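Side-chain contacts in diacylglycerol lipase (Aspergillus oryzae, PDB 5XK2), which probably hydrolyses the ester bonds of mono- and diacylglycerols, as a class 3 lipase of the alpha/beta-hydrolase superfamily: residues T58-F63 against I132-E137; G73-D78 against I84-R89; R95-D100 against D206-L211; P212-G217 against V247-N252. All blocks are in the same frame, centred on the assembly; numbering follows the deposited sequence.

Contact 1: residues T58-F63 against I132-E137; sequences TVKLSF and IKTLDE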
# COMPACT_ATOMS: atom_id res chain seq x y z
N THR A 58 2.34 25.13 -18.96
CA THR A 58 3.77 25.28 -18.67
C THR A 58 4.04 25.40 -17.19
O THR A 58 3.36 26.15 -16.49
CB THR A 58 4.34 26.53 -19.39
OG1 THR A 58 4.07 26.43 -20.81
CG2 THR A 58 5.83 26.60 -19.21
N VAL A 59 5.05 24.67 -16.70
CA VAL A 59 5.46 24.79 -15.30
C VAL A 59 6.10 26.14 -15.00
O VAL A 59 6.99 26.59 -15.72
CB VAL A 59 6.45 23.65 -14.91
CG1 VAL A 59 6.98 23.85 -13.48
CG2 VAL A 59 5.77 22.29 -15.02
N LYS A 60 5.64 26.75 -13.91
CA LYS A 60 6.24 27.99 -13.37
C LYS A 60 7.16 27.59 -12.23
O LYS A 60 8.26 28.14 -12.08
CB LYS A 60 5.17 28.99 -12.93
CG LYS A 60 5.78 30.35 -12.57
CD LYS A 60 6.41 30.95 -13.84
CE LYS A 60 7.24 32.17 -13.60
NZ LYS A 60 7.72 32.67 -14.94
N LEU A 61 6.66 26.74 -11.34
CA LEU A 61 7.46 26.23 -10.22
C LEU A 61 7.10 24.79 -9.94
O LEU A 61 5.94 24.43 -10.02
CB LEU A 61 7.23 27.07 -8.96
CG LEU A 61 8.01 26.62 -7.71
CD1 LEU A 61 9.51 26.66 -7.95
CD2 LEU A 61 7.65 27.47 -6.52
N SER A 62 8.09 23.97 -9.65
CA SER A 62 7.82 22.61 -9.20
C SER A 62 8.40 22.46 -7.79
O SER A 62 9.28 23.24 -7.36
CB SER A 62 8.43 21.58 -10.15
OG SER A 62 9.85 21.64 -10.08
N PHE A 63 7.90 21.48 -7.06
CA PHE A 63 8.36 21.22 -5.71
C PHE A 63 8.29 19.74 -5.40
O PHE A 63 7.42 19.01 -5.89
CB PHE A 63 7.53 22.02 -4.68
CG PHE A 63 6.04 21.92 -4.88
CD1 PHE A 63 5.32 20.91 -4.28
CD2 PHE A 63 5.37 22.88 -5.64
CE1 PHE A 63 3.94 20.83 -4.47
CE2 PHE A 63 4.01 22.81 -5.83
CZ PHE A 63 3.29 21.78 -5.25
N ILE A 132 2.47 30.59 -2.74
CA ILE A 132 1.91 31.92 -2.67
C ILE A 132 2.80 32.93 -3.39
O ILE A 132 2.30 33.80 -4.12
CB ILE A 132 1.68 32.33 -1.21
CG1 ILE A 132 0.52 31.50 -0.64
CG2 ILE A 132 1.38 33.83 -1.10
CD1 ILE A 132 0.30 31.72 0.83
N LYS A 133 4.11 32.79 -3.21
CA LYS A 133 5.07 33.66 -3.90
C LYS A 133 4.85 33.58 -5.39
O LYS A 133 4.80 34.59 -6.09
CB LYS A 133 6.51 33.26 -3.55
CG LYS A 133 7.59 34.08 -4.28
CD LYS A 133 8.96 33.44 -4.12
CE LYS A 133 10.11 34.35 -4.60
NZ LYS A 133 10.67 33.95 -5.93
N THR A 134 4.68 32.35 -5.87
CA THR A 134 4.48 32.12 -7.30
C THR A 134 3.14 32.65 -7.79
O THR A 134 3.07 33.25 -8.86
CB THR A 134 4.61 30.62 -7.63
OG1 THR A 134 5.93 30.17 -7.26
CG2 THR A 134 4.41 30.38 -9.13
N LEU A 135 2.06 32.44 -7.03
CA LEU A 135 0.77 32.99 -7.42
C LEU A 135 0.85 34.52 -7.55
O LEU A 135 0.34 35.10 -8.49
CB LEU A 135 -0.32 32.60 -6.40
CG LEU A 135 -0.65 31.11 -6.36
CD1 LEU A 135 -1.72 30.83 -5.30
CD2 LEU A 135 -1.14 30.63 -7.71
N ASP A 136 1.54 35.13 -6.59
CA ASP A 136 1.67 36.59 -6.58
C ASP A 136 2.48 37.07 -7.80
O ASP A 136 2.13 38.08 -8.43
CB ASP A 136 2.31 37.05 -5.27
CG ASP A 136 1.37 36.92 -4.07
OD1 ASP A 136 0.18 36.56 -4.25
OD2 ASP A 136 1.83 37.19 -2.94
N GLU A 137 3.53 36.34 -8.16
CA GLU A 137 4.34 36.69 -9.33
C GLU A 137 3.52 36.57 -10.62
O GLU A 137 3.68 37.36 -11.54
CB GLU A 137 5.59 35.81 -9.40
CG GLU A 137 6.62 36.10 -8.32
CD GLU A 137 7.69 35.04 -8.21
OE1 GLU A 137 7.55 33.98 -8.85
OE2 GLU A 137 8.69 35.29 -7.49
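Thr134 has its first torsion at -60°, which sets OG1 anti to the carbonyl carbon and CG2 anti to the backbone N. Its two branches therefore meet two different residues of 58-63. Leu61 and Lys60 both carry CG opposite their backbone N (chi1 179° for Leu61), and both point toward the helix. Thr134 OG1 lies beside the Leu61 side chain, with the methyl Leu61 CD2 at 3.3 Å. This is van der Waals packing of a methyl against a hydroxyl. The polar need of that hydroxyl is met inside the helix, where OG1 bonds to the backbone O of Arg130. The other branch, Thr134 CG2, rests on the aliphatic root of Lys60, 3.7 Å from Lys60 CG. The Lys60 chain bends at its second torsion beyond that point. Lys60 NZ has a long, weak ion pair with Asp38. Lys60 NZ stays 6.2 Å from Glu137 OE1, so any attraction there is probably modest. Glu137 is engaged along its own helix instead. Lys133 NZ reaches Glu137 OE2 at 2.9 Å, on the syn side and near the carboxylate plane, a salt bridge between residues four apart. No hydrogen bond joins the two segments. Deeper in the fold, Phe63 touches Val127 and Ile131 of the same helix. Lys60 and Leu61 both face Val75 of the neighbouring strand. This is a classic beta bulge, here in the edge strand of an alpha/beta-hydrolase sheet packed against a helix.

Contact 2: residues G73-D78 against I84-R89; sequences GFVAVD and IVVAFR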
# COMPACT_ATOMS: atom_id res chain seq x y z
N GLY A 73 4.68 18.32 -6.56
CA GLY A 73 3.67 18.94 -7.40
C GLY A 73 4.23 20.13 -8.15
O GLY A 73 5.44 20.27 -8.31
N PHE A 74 3.35 21.00 -8.62
CA PHE A 74 3.79 22.14 -9.42
C PHE A 74 2.75 23.24 -9.41
O PHE A 74 1.58 23.00 -9.09
CB PHE A 74 4.09 21.71 -10.88
CG PHE A 74 2.94 20.98 -11.54
CD1 PHE A 74 1.83 21.67 -12.00
CD2 PHE A 74 2.98 19.60 -11.68
CE1 PHE A 74 0.74 20.97 -12.58
CE2 PHE A 74 1.92 18.90 -12.25
CZ PHE A 74 0.81 19.57 -12.70
N VAL A 75 3.19 24.44 -9.78
CA VAL A 75 2.29 25.51 -10.18
C VAL A 75 2.50 25.71 -11.66
O VAL A 75 3.63 25.92 -12.10
CB VAL A 75 2.56 26.83 -9.43
CG1 VAL A 75 1.55 27.89 -9.86
CG2 VAL A 75 2.49 26.60 -7.92
N ALA A 76 1.43 25.60 -12.44
CA ALA A 76 1.53 25.71 -13.89
C ALA A 76 0.59 26.77 -14.43
O ALA A 76 -0.38 27.17 -13.77
CB ALA A 76 1.23 24.35 -14.53
N VAL A 77 0.89 27.25 -15.63
CA VAL A 77 0.07 28.26 -16.28
C VAL A 77 -0.59 27.62 -17.49
O VAL A 77 0.11 27.08 -18.36
CB VAL A 77 0.90 29.48 -16.72
CG1 VAL A 77 0.02 30.46 -17.48
CG2 VAL A 77 1.56 30.15 -15.53
N ASP A 78 -1.92 27.69 -17.55
CA ASP A 78 -2.67 27.21 -18.70
C ASP A 78 -3.27 28.43 -19.39
O ASP A 78 -4.27 28.99 -18.94
CB ASP A 78 -3.75 26.23 -18.22
CG ASP A 78 -4.61 25.67 -19.34
OD1 ASP A 78 -4.68 26.26 -20.43
OD2 ASP A 78 -5.26 24.61 -19.11
N ILE A 84 -4.46 29.31 -13.55
CA ILE A 84 -3.22 28.99 -12.84
C ILE A 84 -3.55 27.75 -12.04
O ILE A 84 -4.52 27.74 -11.30
CB ILE A 84 -2.76 30.11 -11.91
CG1 ILE A 84 -2.59 31.44 -12.67
CG2 ILE A 84 -1.49 29.68 -11.15
CD1 ILE A 84 -1.62 31.36 -13.83
N VAL A 85 -2.76 26.71 -12.22
CA VAL A 85 -3.06 25.43 -11.60
C VAL A 85 -2.03 25.10 -10.53
O VAL A 85 -0.83 25.10 -10.81
CB VAL A 85 -3.07 24.31 -12.66
CG1 VAL A 85 -3.41 22.99 -12.01
CG2 VAL A 85 -4.06 24.65 -13.77
N VAL A 86 -2.50 24.84 -9.32
CA VAL A 86 -1.66 24.38 -8.23
C VAL A 86 -2.01 22.91 -8.01
O VAL A 86 -3.13 22.60 -7.61
CB VAL A 86 -1.90 25.19 -6.93
CG1 VAL A 86 -0.96 24.72 -5.82
CG2 VAL A 86 -1.74 26.69 -7.20
N ALA A 87 -1.08 22.00 -8.29
CA ALA A 87 -1.41 20.59 -8.29
C ALA A 87 -0.51 19.84 -7.33
O ALA A 87 0.70 20.10 -7.28
CB ALA A 87 -1.29 20.02 -9.70
N PHE A 88 -1.08 18.91 -6.57
CA PHE A 88 -0.33 18.16 -5.56
C PHE A 88 -0.38 16.65 -5.76
O PHE A 88 -1.43 16.09 -6.05
CB PHE A 88 -0.88 18.41 -4.16
CG PHE A 88 -0.85 19.84 -3.73
CD1 PHE A 88 0.26 20.37 -3.07
CD2 PHE A 88 -1.96 20.64 -3.94
CE1 PHE A 88 0.25 21.69 -2.64
CE2 PHE A 88 -1.97 21.98 -3.53
CZ PHE A 88 -0.85 22.50 -2.87
N ARG A 89 0.77 16.03 -5.50
CA ARG A 89 0.89 14.59 -5.34
C ARG A 89 1.25 14.34 -3.89
O ARG A 89 2.20 14.95 -3.36
CB ARG A 89 1.98 14.00 -6.25
CG ARG A 89 1.94 12.49 -6.35
CD ARG A 89 3.35 11.90 -6.39
NE ARG A 89 3.94 12.02 -5.06
CZ ARG A 89 5.24 12.18 -4.81
NH1 ARG A 89 6.11 12.23 -5.81
NH2 ARG A 89 5.65 12.30 -3.56
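Phe74 and Ala87 form a hydrogen-bonded pair of an antiparallel beta hairpin. Phe74 N donates to Ala87 O at 3.1 Å. Ala87 N returns a nearly straight bond to Phe74 O at 3.0 Å, with 173° at the hydrogen. Ala76 and Val85 are bonded in the same two-way fashion. Ala76 N gives to Val85 O at 2.8 Å, in the carbonyl plane, and Val85 N gives to Ala76 O at 2.9 Å. Three of these acceptors also receive CA-H contacts: Gly73 CA lies 3.2 Å from Ala87 O, Val75 CA equally close to Val85 O, and Ile84 CA somewhat farther from Ala76 O. Gly73, Val75 and Val77 stand in non-hydrogen-bonded pairs here. Their backbone bonds go to Phe63, to Lys60 and Leu61, and to Thr58. Asp78 is served by Tyr24 OH and Asn81 N. Arg89 NH2 bonds to Asp70 O, and its guanidinium makes a cation-pi contact with Tyr34. Phe74 has CG between N and the carbonyl carbon (chi1 53°), which lays a ring face over Ala87 CB, a CH-pi contact 4.0 Å from the centroid. On the face carrying Val75, Val77 and Ile84, Ile84 CD1 lies beside Val77 CG2 at 3.8 Å, both side chains pointing the same way. Helix 14-27 covers the face with Phe74 and Val85, and helix 118-138 the face with Val77, Ile84 and Phe88. Strands 58-65 and 146-152 flank the hairpin.

Contact 3: residues R95-D100 against D206-L211; sequences RNWVTD and DPVPKL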
# COMPACT_ATOMS: atom_id res chain seq x y z
N ARG A 95 0.31 1.96 2.45
CA ARG A 95 0.60 1.20 3.65
C ARG A 95 1.32 2.07 4.69
O ARG A 95 1.00 2.00 5.87
CB ARG A 95 1.41 -0.08 3.33
CG ARG A 95 2.85 0.12 2.91
CD ARG A 95 3.55 -1.22 2.65
NE ARG A 95 3.84 -1.94 3.89
CZ ARG A 95 4.23 -3.22 3.95
NH1 ARG A 95 4.38 -3.93 2.84
NH2 ARG A 95 4.48 -3.78 5.12
N ASN A 96 2.23 2.93 4.27
CA ASN A 96 2.92 3.78 5.23
C ASN A 96 1.97 4.81 5.85
O ASN A 96 2.09 5.16 7.02
CB ASN A 96 4.11 4.48 4.58
CG ASN A 96 5.29 3.53 4.39
OD1 ASN A 96 5.21 2.34 4.72
ND2 ASN A 96 6.39 4.06 3.85
N TRP A 97 1.02 5.27 5.05
CA TRP A 97 0.04 6.24 5.51
C TRP A 97 -0.84 5.65 6.63
O TRP A 97 -1.15 6.32 7.61
CB TRP A 97 -0.82 6.69 4.33
CG TRP A 97 -1.86 7.68 4.67
CD1 TRP A 97 -1.68 8.87 5.31
CD2 TRP A 97 -3.26 7.60 4.36
NE1 TRP A 97 -2.88 9.52 5.43
CE2 TRP A 97 -3.86 8.76 4.86
CE3 TRP A 97 -4.06 6.64 3.72
CZ2 TRP A 97 -5.23 9.01 4.74
CZ3 TRP A 97 -5.42 6.88 3.60
CH2 TRP A 97 -5.99 8.06 4.11
N VAL A 98 -1.26 4.40 6.46
CA VAL A 98 -2.18 3.80 7.42
C VAL A 98 -1.55 2.95 8.53
O VAL A 98 -2.24 2.64 9.50
CB VAL A 98 -3.24 2.90 6.71
CG1 VAL A 98 -4.02 3.70 5.67
CG2 VAL A 98 -2.60 1.67 6.09
N THR A 99 -0.26 2.61 8.42
CA THR A 99 0.31 1.58 9.31
C THR A 99 0.26 1.96 10.80
O THR A 99 0.03 1.09 11.65
CB THR A 99 1.74 1.22 8.89
OG1 THR A 99 1.68 0.39 7.73
CG2 THR A 99 2.47 0.44 9.98
N ASP A 100 0.43 3.24 11.13
CA ASP A 100 0.27 3.69 12.51
C ASP A 100 -1.17 3.63 13.04
O ASP A 100 -1.40 3.57 14.25
CB ASP A 100 0.77 5.13 12.66
CG ASP A 100 2.26 5.21 12.79
OD1 ASP A 100 2.91 4.16 12.98
OD2 ASP A 100 2.80 6.34 12.71
N ASP A 206 -14.09 2.69 -3.44
CA ASP A 206 -12.71 3.13 -3.12
C ASP A 206 -12.52 3.26 -1.60
O ASP A 206 -13.29 3.93 -0.93
CB ASP A 206 -12.47 4.47 -3.84
CG ASP A 206 -11.10 5.06 -3.57
OD1 ASP A 206 -10.27 4.44 -2.87
OD2 ASP A 206 -10.86 6.17 -4.10
N PRO A 207 -11.53 2.55 -1.03
CA PRO A 207 -11.38 2.62 0.44
C PRO A 207 -10.80 3.94 0.97
O PRO A 207 -11.00 4.28 2.14
CB PRO A 207 -10.42 1.47 0.75
CG PRO A 207 -9.61 1.29 -0.50
CD PRO A 207 -10.60 1.58 -1.64
N VAL A 208 -10.04 4.65 0.14
CA VAL A 208 -9.28 5.79 0.64
C VAL A 208 -10.15 6.94 1.17
O VAL A 208 -9.84 7.48 2.23
CB VAL A 208 -8.26 6.26 -0.43
CG1 VAL A 208 -7.50 7.51 0.05
CG2 VAL A 208 -7.25 5.11 -0.70
N PRO A 209 -11.26 7.29 0.48
CA PRO A 209 -12.14 8.34 1.03
C PRO A 209 -12.84 7.97 2.33
O PRO A 209 -13.63 8.77 2.83
CB PRO A 209 -13.15 8.60 -0.11
CG PRO A 209 -12.37 8.24 -1.34
CD PRO A 209 -11.63 6.99 -0.91
N LYS A 210 -12.70 6.73 2.79
CA LYS A 210 -13.27 6.36 4.08
C LYS A 210 -12.32 6.58 5.25
O LYS A 210 -12.66 6.25 6.39
CB LYS A 210 -13.71 4.90 4.07
CG LYS A 210 -14.78 4.63 3.06
CD LYS A 210 -15.10 3.15 3.01
CE LYS A 210 -15.73 2.82 1.72
NZ LYS A 210 -16.11 1.39 1.69
N LEU A 211 -11.14 7.12 4.96
CA LEU A 211 -10.12 7.37 5.98
C LEU A 211 -9.72 8.83 6.00
O LEU A 211 -9.75 9.50 4.97
CB LEU A 211 -8.88 6.52 5.73
CG LEU A 211 -9.09 5.01 5.83
CD1 LEU A 211 -7.79 4.32 5.46
CD2 LEU A 211 -9.54 4.63 7.23
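Trp97 and Leu211 bury the most surface in this contact, and Val208 follows. Trp97 extends from its helix with CG anti to the backbone N (chi1 180°), which carries the six-membered part of the indole to the loop 206-211. Trp97 CH2 touches Leu211 CB at 3.7 Å, and Trp97 CZ3 lies 4.0 Å from Leu211 CD1. The leucine meets the ring obliquely. Leu211 CD1 is shared, since Val98 CG1 also packs on it at 3.8 Å. The valine and leucine side chains cross at about a right angle. Val208 adds a looser touch, with CG1 4.2 Å from Trp97 CZ3, again oblique to the ring. All the contact across the segments is apolar, with no hydrogen bond between them. The loop is shaped by its own bonds. Asp206 OD1 accepts from Val208 N at 3.0 Å, the mark of an Asx turn, and the N-H comes from above the carboxylate plane. Asp206 OD2 bonds to His268 ND1 and Tyr271 OH, consistent with Asp206 being the acid of a Ser-His-Asp catalytic triad with Ser153 as nucleophile. The second subunit also borders this helix: Arg95 forms a salt bridge with Asp276 of that subunit, and Val98 packs on Phe265 of that subunit. The tryptophan ring also meets Phe103 edge-to-face and Phe120 of helix 118-138. Helix 94-98 follows strand 83-89, and segment 206-211 lies in the loop between strands 198-203 and 224-227.

Contact 4: residues P212-G217 against V247-N252; sequences PLLTMG and VNFKGN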
# COMPACT_ATOMS: atom_id res chain seq x y z
N PRO A 212 -9.37 9.37 7.18
CA PRO A 212 -9.53 8.78 8.51
C PRO A 212 -11.00 8.56 8.85
O PRO A 212 -11.90 9.08 8.16
CB PRO A 212 -8.91 9.83 9.45
CG PRO A 212 -8.09 10.70 8.59
CD PRO A 212 -8.73 10.70 7.23
N LEU A 213 -11.23 7.79 9.90
CA LEU A 213 -12.58 7.39 10.29
C LEU A 213 -13.43 8.52 10.85
O LEU A 213 -12.92 9.49 11.44
CB LEU A 213 -12.51 6.28 11.34
CG LEU A 213 -11.76 5.00 11.00
CD1 LEU A 213 -11.86 4.04 12.17
CD2 LEU A 213 -12.37 4.38 9.76
N LEU A 214 -14.74 8.36 10.69
CA LEU A 214 -15.69 9.21 11.38
C LEU A 214 -15.44 9.20 12.89
O LEU A 214 -15.57 10.23 13.55
CB LEU A 214 -17.12 8.74 11.09
CG LEU A 214 -17.51 8.82 9.62
CD1 LEU A 214 -18.80 8.04 9.35
CD2 LEU A 214 -17.64 10.29 9.23
N THR A 215 -15.11 8.03 13.43
CA THR A 215 -14.90 7.89 14.87
C THR A 215 -13.62 8.57 15.34
O THR A 215 -13.40 8.75 16.54
CB THR A 215 -14.87 6.39 15.29
OG1 THR A 215 -13.95 5.68 14.46
CG2 THR A 215 -16.25 5.77 15.15
N MET A 216 -12.77 8.97 14.40
CA MET A 216 -11.57 9.73 14.71
C MET A 216 -11.82 11.25 14.68
O MET A 216 -10.88 12.05 14.81
CB MET A 216 -10.45 9.35 13.74
CG MET A 216 -9.95 7.92 13.91
SD MET A 216 -8.90 7.49 12.52
CE MET A 216 -8.30 5.88 13.01
N GLY A 217 -13.07 11.63 14.48
CA GLY A 217 -13.45 13.04 14.51
C GLY A 217 -13.36 13.77 13.19
O GLY A 217 -13.27 15.00 13.16
N VAL A 247 -21.65 13.82 6.35
CA VAL A 247 -21.59 12.37 6.40
C VAL A 247 -22.76 11.92 5.57
O VAL A 247 -23.89 12.34 5.82
CB VAL A 247 -21.68 11.83 7.82
CG1 VAL A 247 -21.59 10.29 7.80
CG2 VAL A 247 -20.57 12.43 8.68
N ASN A 248 -22.51 11.12 4.54
CA ASN A 248 -23.62 10.65 3.69
C ASN A 248 -23.43 9.19 3.41
O ASN A 248 -22.42 8.79 2.83
CB ASN A 248 -23.69 11.46 2.39
CG ASN A 248 -25.00 11.23 1.62
OD1 ASN A 248 -25.40 10.10 1.39
ND2 ASN A 248 -25.66 12.31 1.22
N PHE A 249 -24.39 8.36 3.83
CA PHE A 249 -24.22 6.92 3.69
C PHE A 249 -24.66 6.37 2.33
O PHE A 249 -24.59 5.15 2.11
CB PHE A 249 -24.99 6.20 4.81
CG PHE A 249 -24.54 6.56 6.19
CD1 PHE A 249 -23.19 6.56 6.51
CD2 PHE A 249 -25.45 6.92 7.16
CE1 PHE A 249 -22.76 6.90 7.80
CE2 PHE A 249 -25.02 7.26 8.45
CZ PHE A 249 -23.67 7.25 8.76
N LYS A 250 -25.13 7.22 1.42
CA LYS A 250 -25.66 6.70 0.15
C LYS A 250 -24.65 6.72 -0.99
O LYS A 250 -24.95 6.28 -2.09
CB LYS A 250 -26.92 7.49 -0.25
CG LYS A 250 -28.06 7.36 0.75
CD LYS A 250 -28.51 5.92 0.88
CE LYS A 250 -29.60 5.82 1.98
NZ LYS A 250 -30.41 4.58 1.86
N GLY A 251 -23.47 7.28 -0.74
CA GLY A 251 -22.37 7.23 -1.68
C GLY A 251 -21.26 6.29 -1.22
O GLY A 251 -21.49 5.22 -0.66
N ASN A 252 -20.02 6.70 -1.49
CA ASN A 252 -18.86 5.88 -1.15
C ASN A 252 -18.81 5.46 0.33
O ASN A 252 -18.38 4.36 0.65
CB ASN A 252 -17.58 6.65 -1.53
CG ASN A 252 -16.31 5.99 -1.01
OD1 ASN A 252 -15.77 6.38 0.03
ND2 ASN A 252 -15.79 4.99 -1.75
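Apolar packing is the whole of the contact between Leu214 and the segment 247-252. Leu214 and Val247 reach toward each other tip to tip, methyl on methyl. Leu214 CD2 stands 3.7 Å from Val247 CG2, and Leu214 CD1 stands 3.9 Å from Val247 CG1. Leu214 has CG anti to its carbonyl carbon (chi1 -62°), and with the second torsion at 166° both methyls face the valine fork. A looser touch brings Leu214 CD1 to the edge of the Phe249 ring, near its plane, 4.4 Å from Phe249 CE1. The patch lies at the surface and joins two loops, one between strands 198-203 and 224-227, the other after strand 240-243. Each loop has its own turn. Residues 214-216 form a short 3-10 segment after the cis peptide bond that precedes Pro212. Asn248 makes an Asx turn. Hydrogen bonds hold these turns. Asn248 OD1 accepts from Lys250 N at 2.9 Å, in the carbonyl plane. Asn248 ND2 bonds to Asp244 O, so both ends of the amide have partners. In the other loop Met216 N bonds to Leu213 O at 3.0 Å, and Leu213 N makes a weak bond to Met216 SD. Outside the segments, Pro212 O bonds to Arg182 NH1, and Asn252 N bonds to Glu224 OE2. Leu213 and Met216 pack on Leu263 of the second subunit.

The four contacts form two groups on opposite sides of the chain's centre. Contacts 1 and 2 have centres about 8 Å apart and are joined by adjacent strands of one sheet. Leu61 O lies 2.8 Å from Val75 N, a probable hydrogen bond. Contact 2 is nested along the chain in the loop closed by contact 1. Contacts 3 and 4 have centres about 13 Å apart. They meet where Asn252 ND2 lies 2.8 Å from Asp206 O. This ties contact 4 to the loop with the probable triad acid, and both contacts touch the second subunit. Between the groups, contacts 2 and 3 have nearest atoms about 11 Å apart.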